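Local coordinates for protein glutathione S-transferase (Pseudomonas fluorescens, PDB 3M3M) that binds glutathione and probably works as a glutathione transferase, joining the thiol of that tripeptide to electrophilic compounds, at residues R148-L152 with V153-Y157; I184-W187 with M188-Q192; T91-L94 with Q95-F99. One frame throughout, in Å; residues are numbered along the deposited sequence.

Contact 1 of 3, residues R148-L152 with V153-Y157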
ATOM      1  N   ARG A 148      11.226  17.291  -6.891  1.00 21.85           N
ATOM      2  CA  ARG A 148      12.428  17.731  -6.195  1.00 24.32           C
ATOM      3  C   ARG A 148      13.370  16.614  -5.763  1.00 24.24           C
ATOM      4  O   ARG A 148      14.582  16.814  -5.688  1.00 25.93           O
ATOM      5  CB  ARG A 148      12.107  18.520  -4.932  1.00 25.30           C
ATOM      6  CG  ARG A 148      11.377  19.765  -5.328  1.00 28.54           C
ATOM      7  CD  ARG A 148      11.012  20.658  -4.193  1.00 38.33           C
ATOM      8  NE  ARG A 148      10.203  21.794  -4.713  1.00 43.17           N
ATOM      9  CZ  ARG A 148      10.671  22.866  -5.387  1.00 48.08           C
ATOM     10  NH1 ARG A 148      11.956  22.986  -5.754  1.00 47.59           N
ATOM     11  NH2 ARG A 148       9.830  23.826  -5.741  1.00 44.40           N
ATOM     12  N   THR A 149      12.843  15.443  -5.394  1.00 23.22           N
ATOM     13  CA  THR A 149      13.704  14.320  -4.961  1.00 18.33           C
ATOM     14  C   THR A 149      13.169  13.080  -5.714  1.00 16.72           C
ATOM     15  O   THR A 149      12.029  13.010  -6.116  1.00 15.54           O
ATOM     16  CB  THR A 149      13.669  14.015  -3.418  1.00 19.95           C
ATOM     17  OG1 THR A 149      12.295  13.783  -3.014  1.00 18.43           O
ATOM     18  CG2 THR A 149      14.285  15.149  -2.545  1.00 20.22           C
ATOM     19  N   PRO A 150      13.992  12.077  -5.865  1.00 14.09           N
ATOM     20  CA  PRO A 150      13.547  10.992  -6.729  1.00 14.16           C
ATOM     21  C   PRO A 150      12.703   9.930  -5.957  1.00 12.22           C
ATOM     22  O   PRO A 150      11.975   9.142  -6.593  1.00 12.59           O
ATOM     23  CB  PRO A 150      14.883  10.301  -7.111  1.00 14.76           C
ATOM     24  CG  PRO A 150      15.797  10.684  -6.075  1.00 16.30           C
ATOM     25  CD  PRO A 150      15.449  12.046  -5.628  1.00 18.26           C
ATOM     26  N   TYR A 151      12.828   9.934  -4.647  1.00 12.67           N
ATOM     27  CA  TYR A 151      11.926   9.067  -3.811  1.00 10.79           C
ATOM     28  C   TYR A 151      11.312  10.016  -2.794  1.00 10.99           C
ATOM     29  O   TYR A 151      11.652  11.232  -2.767  1.00 12.97           O
ATOM     30  CB  TYR A 151      12.705   7.965  -3.091  1.00  9.57           C
ATOM     31  CG  TYR A 151      13.208   6.942  -4.088  1.00 10.40           C
ATOM     32  CD1 TYR A 151      12.346   5.988  -4.656  1.00 12.75           C
ATOM     33  CD2 TYR A 151      14.529   6.943  -4.473  1.00 15.72           C
ATOM     34  CE1 TYR A 151      12.838   5.037  -5.604  1.00 18.00           C
ATOM     35  CE2 TYR A 151      15.009   6.024  -5.441  1.00 17.83           C
ATOM     36  CZ  TYR A 151      14.161   5.070  -5.962  1.00 19.65           C
ATOM     37  OH  TYR A 151      14.688   4.117  -6.848  1.00 22.17           O
ATOM     38  N   LEU A 152      10.340   9.518  -2.027  1.00 10.75           N
ATOM     39  CA  LEU A 152       9.646  10.486  -1.138  1.00 11.76           C
ATOM     40  C   LEU A 152      10.557  11.009  -0.071  1.00 12.70           C
ATOM     41  O   LEU A 152      10.372  12.181   0.358  1.00 13.57           O
ATOM     42  CB  LEU A 152       8.361   9.817  -0.511  1.00  8.05           C
ATOM     43  CG  LEU A 152       7.333   9.636  -1.632  1.00 10.17           C
ATOM     44  CD1 LEU A 152       6.285   8.666  -1.063  1.00 11.96           C
ATOM     45  CD2 LEU A 152       6.667  10.947  -2.048  1.00  9.20           C
ATOM     46  N   VAL A 153      11.518  10.174   0.380  1.00 12.05           N
ATOM     47  CA  VAL A 153      12.446  10.582   1.414  1.00 13.06           C
ATOM     48  C   VAL A 153      13.847  10.567   0.780  1.00 15.59           C
ATOM     49  O   VAL A 153      14.499   9.508   0.720  1.00 14.41           O
ATOM     50  CB  VAL A 153      12.374   9.716   2.693  1.00 14.35           C
ATOM     51  CG1 VAL A 153      13.375  10.195   3.787  1.00 17.38           C
ATOM     52  CG2 VAL A 153      10.881   9.718   3.337  1.00 11.21           C
ATOM     53  N   GLY A 154      14.230  11.727   0.215  1.00 18.02           N
ATOM     54  CA  GLY A 154      15.555  11.851  -0.384  1.00 17.83           C
ATOM     55  C   GLY A 154      15.865  10.906  -1.519  1.00 17.48           C
ATOM     56  O   GLY A 154      15.069  10.756  -2.459  1.00 16.17           O
ATOM     57  N   GLU A 155      17.081  10.362  -1.480  1.00 17.40           N
ATOM     58  CA  GLU A 155      17.603   9.573  -2.586  1.00 18.98           C
ATOM     59  C   GLU A 155      17.464   8.121  -2.395  1.00 18.23           C
ATOM     60  O   GLU A 155      18.133   7.361  -3.161  1.00 19.71           O
ATOM     61  CB  GLU A 155      19.159   9.867  -2.713  1.00 20.52           C
ATOM     62  CG  GLU A 155      19.473  11.280  -3.112  1.00 27.22           C
ATOM     63  CD  GLU A 155      19.352  11.473  -4.640  1.00 40.13           C
ATOM     64  OE1 GLU A 155      19.588  10.489  -5.415  1.00 43.65           O
ATOM     65  OE2 GLU A 155      19.072  12.616  -5.084  1.00 44.37           O
ATOM     66  N   HIS A 156      16.755   7.654  -1.340  1.00 15.87           N
ATOM     67  CA  HIS A 156      16.790   6.217  -1.070  1.00 13.63           C
ATOM     68  C   HIS A 156      15.310   5.715  -1.062  1.00 13.90           C
ATOM     69  O   HIS A 156      14.459   6.254  -0.334  1.00 13.23           O
ATOM     70  CB  HIS A 156      17.446   5.918   0.274  1.00 16.57           C
ATOM     71  CG  HIS A 156      18.897   6.330   0.303  1.00 19.15           C
ATOM     72  ND1 HIS A 156      19.879   5.591  -0.314  1.00 19.94           N
ATOM     73  CD2 HIS A 156      19.497   7.472   0.727  1.00 21.96           C
ATOM     74  CE1 HIS A 156      21.048   6.197  -0.190  1.00 21.14           C
ATOM     75  NE2 HIS A 156      20.845   7.354   0.431  1.00 22.27           N
ATOM     76  N   TYR A 157      15.079   4.670  -1.871  1.00 11.59           N
ATOM     77  CA  TYR A 157      13.802   3.934  -1.863  1.00  9.75           C
ATOM     78  C   TYR A 157      13.569   3.395  -0.498  1.00  9.46           C
ATOM     79  O   TYR A 157      14.478   2.781   0.136  1.00 11.24           O
ATOM     80  CB  TYR A 157      13.993   2.788  -2.908  1.00 11.73           C
ATOM     81  CG  TYR A 157      12.815   1.901  -3.163  1.00 12.56           C
ATOM     82  CD1 TYR A 157      11.484   2.375  -3.089  1.00 10.16           C
ATOM     83  CD2 TYR A 157      13.031   0.590  -3.621  1.00 11.28           C
ATOM     84  CE1 TYR A 157      10.408   1.486  -3.375  1.00 13.19           C
ATOM     85  CE2 TYR A 157      11.976  -0.299  -3.912  1.00 14.24           C
ATOM     86  CZ  TYR A 157      10.671   0.198  -3.812  1.00 12.85           C
ATOM     87  OH  TYR A 157       9.652  -0.646  -4.091  1.00 11.11           O
TER

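Contact 2 of 3, residues I184-W187 with M188-Q192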
ATOM      1  N   ILE A 184       5.143  11.813 -10.545  1.00 10.85           N
ATOM      2  CA  ILE A 184       4.654  10.451 -10.045  1.00 10.57           C
ATOM      3  C   ILE A 184       4.991   9.319 -11.032  1.00 11.93           C
ATOM      4  O   ILE A 184       5.530   8.289 -10.656  1.00 10.90           O
ATOM      5  CB  ILE A 184       3.204  10.461  -9.699  1.00  9.48           C
ATOM      6  CG1 ILE A 184       3.020  11.478  -8.519  1.00 12.04           C
ATOM      7  CG2 ILE A 184       2.698   9.019  -9.249  1.00  9.52           C
ATOM      8  CD1 ILE A 184       1.497  11.558  -8.008  1.00 11.80           C
ATOM      9  N   GLN A 185       4.735   9.562 -12.316  1.00 12.49           N
ATOM     10  CA  GLN A 185       5.011   8.512 -13.299  1.00 13.36           C
ATOM     11  C   GLN A 185       6.491   8.172 -13.308  1.00 14.46           C
ATOM     12  O   GLN A 185       6.852   6.981 -13.369  1.00 14.55           O
ATOM     13  CB  GLN A 185       4.463   8.937 -14.694  1.00 14.33           C
ATOM     14  CG  GLN A 185       3.003   9.106 -14.789  1.00 15.72           C
ATOM     15  CD  GLN A 185       2.618   9.568 -16.241  1.00 18.27           C
ATOM     16  OE1 GLN A 185       3.193  10.554 -16.761  1.00 20.53           O
ATOM     17  NE2 GLN A 185       1.619   8.910 -16.828  1.00 21.21           N
ATOM     18  N   ALA A 186       7.403   9.148 -13.207  1.00 14.72           N
ATOM     19  CA  ALA A 186       8.838   8.832 -13.272  1.00 14.69           C
ATOM     20  C   ALA A 186       9.271   8.100 -11.989  1.00 15.82           C
ATOM     21  O   ALA A 186      10.117   7.248 -11.982  1.00 14.64           O
ATOM     22  CB  ALA A 186       9.686  10.156 -13.449  1.00 15.73           C
ATOM     23  N   TRP A 187       8.637   8.469 -10.857  1.00 13.00           N
ATOM     24  CA  TRP A 187       8.883   7.711  -9.616  1.00 12.11           C
ATOM     25  C   TRP A 187       8.376   6.258  -9.696  1.00 11.38           C
ATOM     26  O   TRP A 187       9.071   5.300  -9.214  1.00 13.39           O
ATOM     27  CB  TRP A 187       8.211   8.497  -8.485  1.00 11.14           C
ATOM     28  CG  TRP A 187       8.032   7.771  -7.171  1.00 10.63           C
ATOM     29  CD1 TRP A 187       8.902   7.617  -6.156  1.00  8.73           C
ATOM     30  CD2 TRP A 187       6.778   7.217  -6.742  1.00  9.73           C
ATOM     31  NE1 TRP A 187       8.277   6.904  -5.085  1.00 10.01           N
ATOM     32  CE2 TRP A 187       6.963   6.709  -5.411  1.00 10.04           C
ATOM     33  CE3 TRP A 187       5.525   7.128  -7.375  1.00  6.99           C
ATOM     34  CZ2 TRP A 187       5.897   6.067  -4.660  1.00  9.57           C
ATOM     35  CZ3 TRP A 187       4.436   6.489  -6.634  1.00 11.66           C
ATOM     36  CH2 TRP A 187       4.663   5.985  -5.289  1.00  7.26           C
HETATM   37  N   MSE A 188       7.180   6.048 -10.287  1.00 13.29           N
HETATM   38  CA  MSE A 188       6.652   4.686 -10.423  1.00 11.34           C
HETATM   39  C   MSE A 188       7.710   3.910 -11.263  1.00 14.08           C
HETATM   40  O   MSE A 188       7.968   2.753 -11.006  1.00 13.60           O
HETATM   41  CB  MSE A 188       5.368   4.674 -11.207  1.00 14.13           C
HETATM   42  CG  MSE A 188       4.261   5.080 -10.275  1.00 12.95           C
HETATM   43 SE   MSE A 188       2.527   5.411 -11.117  1.00 28.65          SE
HETATM   44  CE  MSE A 188       2.281   3.825 -12.370  1.00 23.18           C
ATOM     45  N   GLN A 189       8.157   4.517 -12.366  1.00 12.57           N
ATOM     46  CA  GLN A 189       9.295   3.886 -13.112  1.00 16.04           C
ATOM     47  C   GLN A 189      10.533   3.482 -12.325  1.00 14.16           C
ATOM     48  O   GLN A 189      11.030   2.358 -12.504  1.00 15.97           O
ATOM     49  CB  GLN A 189       9.662   4.771 -14.325  1.00 17.21           C
ATOM     50  CG  GLN A 189       9.029   4.248 -15.500  1.00 30.03           C
ATOM     51  CD  GLN A 189       9.925   3.148 -15.944  1.00 41.87           C
ATOM     52  OE1 GLN A 189      11.153   3.228 -15.681  1.00 51.57           O
ATOM     53  NE2 GLN A 189       9.373   2.103 -16.543  1.00 44.99           N
ATOM     54  N   ARG A 190      11.010   4.328 -11.404  1.00 11.74           N
ATOM     55  CA  ARG A 190      12.108   4.036 -10.535  1.00 12.78           C
ATOM     56  C   ARG A 190      11.809   2.874  -9.573  1.00 13.45           C
ATOM     57  O   ARG A 190      12.628   2.016  -9.376  1.00 13.26           O
ATOM     58  CB  ARG A 190      12.534   5.260  -9.672  1.00 11.75           C
ATOM     59  CG  ARG A 190      13.059   6.332 -10.559  1.00 18.62           C
ATOM     60  CD  ARG A 190      13.976   7.287  -9.787  1.00 29.14           C
ATOM     61  NE  ARG A 190      13.044   8.212  -9.341  1.00 31.95           N
ATOM     62  CZ  ARG A 190      12.537   9.259  -9.989  1.00 31.62           C
ATOM     63  NH1 ARG A 190      12.926   9.744 -11.177  1.00 31.04           N
ATOM     64  NH2 ARG A 190      11.600   9.863  -9.359  1.00 15.71           N
ATOM     65  N   VAL A 191      10.623   2.885  -8.972  1.00 12.31           N
ATOM     66  CA  VAL A 191      10.225   1.798  -8.094  1.00 10.50           C
ATOM     67  C   VAL A 191      10.262   0.494  -8.846  1.00 10.87           C
ATOM     68  O   VAL A 191      10.870  -0.476  -8.410  1.00 12.50           O
ATOM     69  CB  VAL A 191       8.796   2.094  -7.514  1.00 10.34           C
ATOM     70  CG1 VAL A 191       8.238   0.809  -6.781  1.00  9.44           C
ATOM     71  CG2 VAL A 191       8.955   3.362  -6.533  1.00 10.41           C
ATOM     72  N   GLN A 192       9.607   0.494  -9.974  1.00 12.73           N
ATOM     73  CA  GLN A 192       9.461  -0.698 -10.820  1.00 15.65           C
ATOM     74  C   GLN A 192      10.798  -1.201 -11.399  1.00 16.74           C
ATOM     75  O   GLN A 192      10.866  -2.370 -11.811  1.00 18.07           O
ATOM     76  CB  GLN A 192       8.595  -0.322 -12.034  1.00 15.88           C
ATOM     77  CG  GLN A 192       7.190  -0.362 -11.753  1.00 21.68           C
ATOM     78  CD  GLN A 192       6.442   0.457 -12.772  1.00 28.23           C
ATOM     79  OE1 GLN A 192       6.989   0.656 -13.881  1.00 30.16           O
ATOM     80  NE2 GLN A 192       5.190   0.946 -12.433  1.00 20.60           N
TER

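Contact 3 of 3, residues T91-L94 with Q95-F99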
ATOM      1  N   THR A  91      11.603   9.526  10.723  1.00 11.04           N
ATOM      2  CA  THR A  91      10.335  10.279  10.960  1.00 11.26           C
ATOM      3  C   THR A  91       9.697  10.670   9.629  1.00 10.11           C
ATOM      4  O   THR A  91       8.444  10.581   9.453  1.00  9.35           O
ATOM      5  CB  THR A  91      10.624  11.528  11.828  1.00  9.58           C
ATOM      6  OG1 THR A  91      11.152  11.026  13.067  1.00 13.57           O
ATOM      7  CG2 THR A  91       9.275  12.285  12.115  1.00  9.55           C
ATOM      8  N   GLN A  92      10.530  11.043   8.647  1.00  9.58           N
ATOM      9  CA  GLN A  92       9.940  11.395   7.359  1.00  8.57           C
ATOM     10  C   GLN A  92       9.302  10.211   6.653  1.00  8.24           C
ATOM     11  O   GLN A  92       8.303  10.388   5.959  1.00  8.01           O
ATOM     12  CB  GLN A  92      10.943  12.082   6.418  1.00 10.93           C
ATOM     13  CG  GLN A  92      11.222  13.521   7.086  1.00 14.31           C
ATOM     14  CD  GLN A  92      12.275  14.353   6.430  1.00 23.73           C
ATOM     15  OE1 GLN A  92      13.392  13.895   6.179  1.00 20.45           O
ATOM     16  NE2 GLN A  92      11.954  15.667   6.239  1.00 27.16           N
ATOM     17  N   VAL A  93       9.942   9.046   6.744  1.00 10.02           N
ATOM     18  CA  VAL A  93       9.302   7.824   6.210  1.00  8.43           C
ATOM     19  C   VAL A  93       7.915   7.618   6.891  1.00  8.69           C
ATOM     20  O   VAL A  93       6.909   7.386   6.201  1.00  8.23           O
ATOM     21  CB  VAL A  93      10.239   6.605   6.406  1.00 10.32           C
ATOM     22  CG1 VAL A  93       9.438   5.255   6.289  1.00  9.91           C
ATOM     23  CG2 VAL A  93      11.417   6.754   5.424  1.00 10.15           C
ATOM     24  N   LEU A  94       7.855   7.771   8.222  1.00  7.86           N
ATOM     25  CA  LEU A  94       6.550   7.547   8.948  1.00  7.63           C
ATOM     26  C   LEU A  94       5.598   8.641   8.552  1.00  7.33           C
ATOM     27  O   LEU A  94       4.450   8.353   8.382  1.00  7.36           O
ATOM     28  CB  LEU A  94       6.737   7.565  10.502  1.00  7.70           C
ATOM     29  CG  LEU A  94       7.573   6.330  10.937  1.00 10.55           C
ATOM     30  CD1 LEU A  94       7.888   6.459  12.445  1.00  9.85           C
ATOM     31  CD2 LEU A  94       6.760   5.018  10.730  1.00 11.60           C
ATOM     32  N   GLN A  95       6.083   9.853   8.291  1.00  7.18           N
ATOM     33  CA  GLN A  95       5.181  10.942   7.872  1.00  5.94           C
ATOM     34  C   GLN A  95       4.459  10.514   6.596  1.00  7.39           C
ATOM     35  O   GLN A  95       3.269  10.665   6.512  1.00  7.64           O
ATOM     36  CB  GLN A  95       6.067  12.192   7.623  1.00  7.54           C
ATOM     37  CG  GLN A  95       5.367  13.319   6.966  1.00  7.67           C
ATOM     38  CD  GLN A  95       6.411  14.342   6.542  1.00 11.28           C
ATOM     39  OE1 GLN A  95       6.888  15.157   7.346  1.00 11.91           O
ATOM     40  NE2 GLN A  95       6.804  14.273   5.244  1.00  9.90           N
ATOM     41  N   TRP A  96       5.204  10.074   5.571  1.00  5.61           N
ATOM     42  CA  TRP A  96       4.558   9.687   4.348  1.00  7.17           C
ATOM     43  C   TRP A  96       3.592   8.475   4.566  1.00  8.38           C
ATOM     44  O   TRP A  96       2.587   8.395   3.885  1.00  7.66           O
ATOM     45  CB  TRP A  96       5.632   9.362   3.257  1.00  8.23           C
ATOM     46  CG  TRP A  96       6.228  10.603   2.748  1.00  8.70           C
ATOM     47  CD1 TRP A  96       7.471  11.078   3.086  1.00  9.16           C
ATOM     48  CD2 TRP A  96       5.580  11.625   1.995  1.00  6.31           C
ATOM     49  NE1 TRP A  96       7.680  12.339   2.551  1.00  9.98           N
ATOM     50  CE2 TRP A  96       6.549  12.683   1.830  1.00  9.57           C
ATOM     51  CE3 TRP A  96       4.311  11.729   1.360  1.00  8.16           C
ATOM     52  CZ2 TRP A  96       6.262  13.855   1.128  1.00 12.37           C
ATOM     53  CZ3 TRP A  96       4.033  12.936   0.654  1.00 12.16           C
ATOM     54  CH2 TRP A  96       5.031  13.958   0.536  1.00 12.49           C
ATOM     55  N   GLN A  97       3.957   7.562   5.442  1.00  6.34           N
ATOM     56  CA  GLN A  97       3.035   6.442   5.729  1.00  7.69           C
ATOM     57  C   GLN A  97       1.727   6.883   6.450  1.00  6.59           C
ATOM     58  O   GLN A  97       0.682   6.329   6.090  1.00  6.40           O
ATOM     59  CB  GLN A  97       3.728   5.363   6.521  1.00  7.92           C
ATOM     60  CG  GLN A  97       4.920   4.652   5.719  1.00  7.35           C
ATOM     61  CD  GLN A  97       5.410   3.490   6.482  1.00  9.68           C
ATOM     62  OE1 GLN A  97       5.714   3.620   7.678  1.00 11.94           O
ATOM     63  NE2 GLN A  97       5.467   2.323   5.819  1.00 12.90           N
ATOM     64  N   PHE A  98       1.766   7.769   7.455  1.00  6.96           N
ATOM     65  CA  PHE A  98       0.515   8.212   8.070  1.00  6.00           C
ATOM     66  C   PHE A  98      -0.250   9.023   7.042  1.00  5.61           C
ATOM     67  O   PHE A  98      -1.479   8.942   6.989  1.00  7.47           O
ATOM     68  CB  PHE A  98       0.876   8.994   9.350  1.00  4.21           C
ATOM     69  CG  PHE A  98       1.333   8.087  10.445  1.00  6.49           C
ATOM     70  CD1 PHE A  98       0.420   7.181  10.973  1.00  8.39           C
ATOM     71  CD2 PHE A  98       2.642   8.136  10.957  1.00  8.47           C
ATOM     72  CE1 PHE A  98       0.811   6.294  12.002  1.00  8.97           C
ATOM     73  CE2 PHE A  98       3.063   7.292  11.951  1.00  9.32           C
ATOM     74  CZ  PHE A  98       2.133   6.345  12.480  1.00  6.17           C
ATOM     75  N   PHE A  99       0.456   9.879   6.272  1.00  5.90           N
ATOM     76  CA  PHE A  99      -0.209  10.612   5.197  1.00  7.18           C
ATOM     77  C   PHE A  99      -0.906   9.655   4.240  1.00  7.57           C
ATOM     78  O   PHE A  99      -2.038   9.879   3.809  1.00  7.58           O
ATOM     79  CB  PHE A  99       0.869  11.415   4.402  1.00  8.24           C
ATOM     80  CG  PHE A  99       0.448  11.861   2.984  1.00  8.05           C
ATOM     81  CD1 PHE A  99      -0.188  13.088   2.741  1.00  7.93           C
ATOM     82  CD2 PHE A  99       0.790  11.003   1.854  1.00  6.51           C
ATOM     83  CE1 PHE A  99      -0.561  13.470   1.375  1.00  7.05           C
ATOM     84  CE2 PHE A  99       0.487  11.426   0.547  1.00  9.34           C
ATOM     85  CZ  PHE A  99      -0.163  12.603   0.308  1.00  9.48           C
TER
HETATM   86  O   HOH W   1       9.134  16.713   6.755  1.00 17.95           O

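Contact 1 of 3, residues R148-L152 with V153-Y157
Gly154 O is met by three consecutive residues of 148-152. It takes a hydrogen bond from Tyr151 N (3.2 Å), which arrives nearly in line with the carbonyl, while Pro150 CD lies 3.4 Å from the same Gly154 O and Thr149 CB packs a little farther off. Gly154 opens the centre of a type II' beta turn running from Val153 to His156, and its positive phi (60°) suits a residue without a side chain. A shorter bond stiffens the approach to this turn: Thr149 OG1 donates to Tyr151 O (2.6 Å), and Thr149 OG1 is also bonded to Gln145 NE2 at the end of the preceding helix. Beyond the turn the chain passes over the Tyr151 ring. Tyr157 N stands 3.5 Å above one face of that ring, toward its rim, and Tyr157 CB makes a CH-pi contact 3.9 Å from the Tyr151 centroid. With Tyr157 CG anti to its own N (chi1 -177°), the second ring is carried past the first; the planes are inclined by 27° but slid apart, so they barely overlap. Glu155 bends back at chi2, bringing its carboxylate beside the Pro150 ring, with Glu155 OE2 3.7 Å from Pro150 CD. Leu152 turns to the interior, and its N bonds to Asp161 OD1 in helix 159-168. Tyr157 also packs on Ile162, consistent with the hydrophobic staple found at the start of this helix in the all-helical C-terminal domain of glutathione transferases.

Contact 2 of 3, residues I184-W187 with M188-Q192
Trp187 and Val191 lie side by side on one face of helix 182-192, part of the all-helical C-terminal domain of the glutathione transferase fold. The Trp187 side chain leaves the backbone with CB beside the Arg190 guanidinium, Trp187 CB being 3.8 Å from Arg190 NH2. With CG anti to the Trp187 N (chi1 166°) the indole stands out from the helix, roughly square to its axis, and turns one face to Val191. On its benzo side Trp187 CE3 touches Met188 CG at 3.8 Å, the two side chains crossing at about a right angle, while Ile184 O lies in the indole plane at its edge. Val191 CG2 lies over one face of the pyrrole half, in a CH-pi contact 4.1 Å from the centroid of the Trp187 five-membered ring. At the polar tip, NE1 is hydrogen-bonded to Asp161 OD1 of helix 159-168, which should fix the rotation of the indole; the side chain also packs on Met142 and Leu146 of helix 125-146 and on Tyr165 of helix 159-168. Met188, present as selenomethionine, reaches back one turn to set its SE 4.1 Å from Ile184 CG2. The underlying backbone is regular: each N from Met188 to Val191 bonds to the O four residues earlier, and the bond from Gln189 N to Gln185 O is almost straight (177°). Arg190 folds back along the helix, bent at chi3 (-89°), and its NH2 is held by Pro150 O of the loop before helix 159-168. That fold lays the flat guanidinium across the backbone, with Ala186 O 3.7 Å above the plane, over its centre; Ala186 O also accepts the hydrogen bond from Arg190 N (3.1 Å).

Contact 3 of 3, residues T91-L94 with Q95-F99
Phe98 brings the CD2 and CE2 atoms of its ring back to Leu94, one helical turn earlier: Phe98 CE2 is 4.0 Å from Leu94 CB, and Phe98 CD2 comes within 3.2 Å of Leu94 O, which accepts the hydrogen bond from Phe98 N. Leu94 also meets Gln97, whose OE1 lies 3.5 Å from Leu94 CD2. Asn74 ND2 of helix 69-77 satisfies the same Gln97 amide oxygen, while Gln97 NE2 makes a weak bond to Ile159 O. On another side, Trp96 stands out from the helix, with CG anti to its carbonyl carbon (chi1 -75°) and its CD1 corner turned back toward the preceding turn. Trp96 CD1 thereby comes to 3.1 Å from Gln92 O, which accepts the hydrogen bond from Trp96 N. Gln95 extends over one face of the indole, its NE2 3.4 Å above the Trp96 plane near the rim. Its OE1 takes a hydrogen from a water (2.8 Å from Gln95 OE1) that in turn accepts from Gln92 NE2 at 3.1 Å, linking the two amides along the exposed flank. Trp96 CZ3 also sits over one face of the Phe99 ring. Replacing Trp96 with an alanine would probably leave the Phe99 face without the aromatic edge that packs on it and Gln95 NE2 without the ring face beneath it. These are successive turns of the long helix 87-117: Val93 and Trp96 face helix 159-168 and the loop before it, Trp96 and Phe99 pack on helix 125-146, and Leu94 and Gln97 lie against helix 69-77, which ties this helix to the glutathione-binding N-terminal domain.

How the contacts relate
Along the chain contact 3 comes first, on helix 87-117, then contact 1 in the connection between helices 125-146 and 159-168, and last contact 2 on helix 182-192. They follow in series and none nests or crosses; contact 1 closes a tight turn, whereas the other two join residues one turn apart within a helix and close no loop. Contact 1 sits between its neighbours in space. Val153 packs by CG2 against Val93 and Trp96 of contact 3, while Tyr151 and Tyr157 lie on Arg190 and Val191 of contact 2. Contacts 2 and 3 do not touch, their nearest atoms being about 8 Å apart, so the 148-157 loop bridges the two helices.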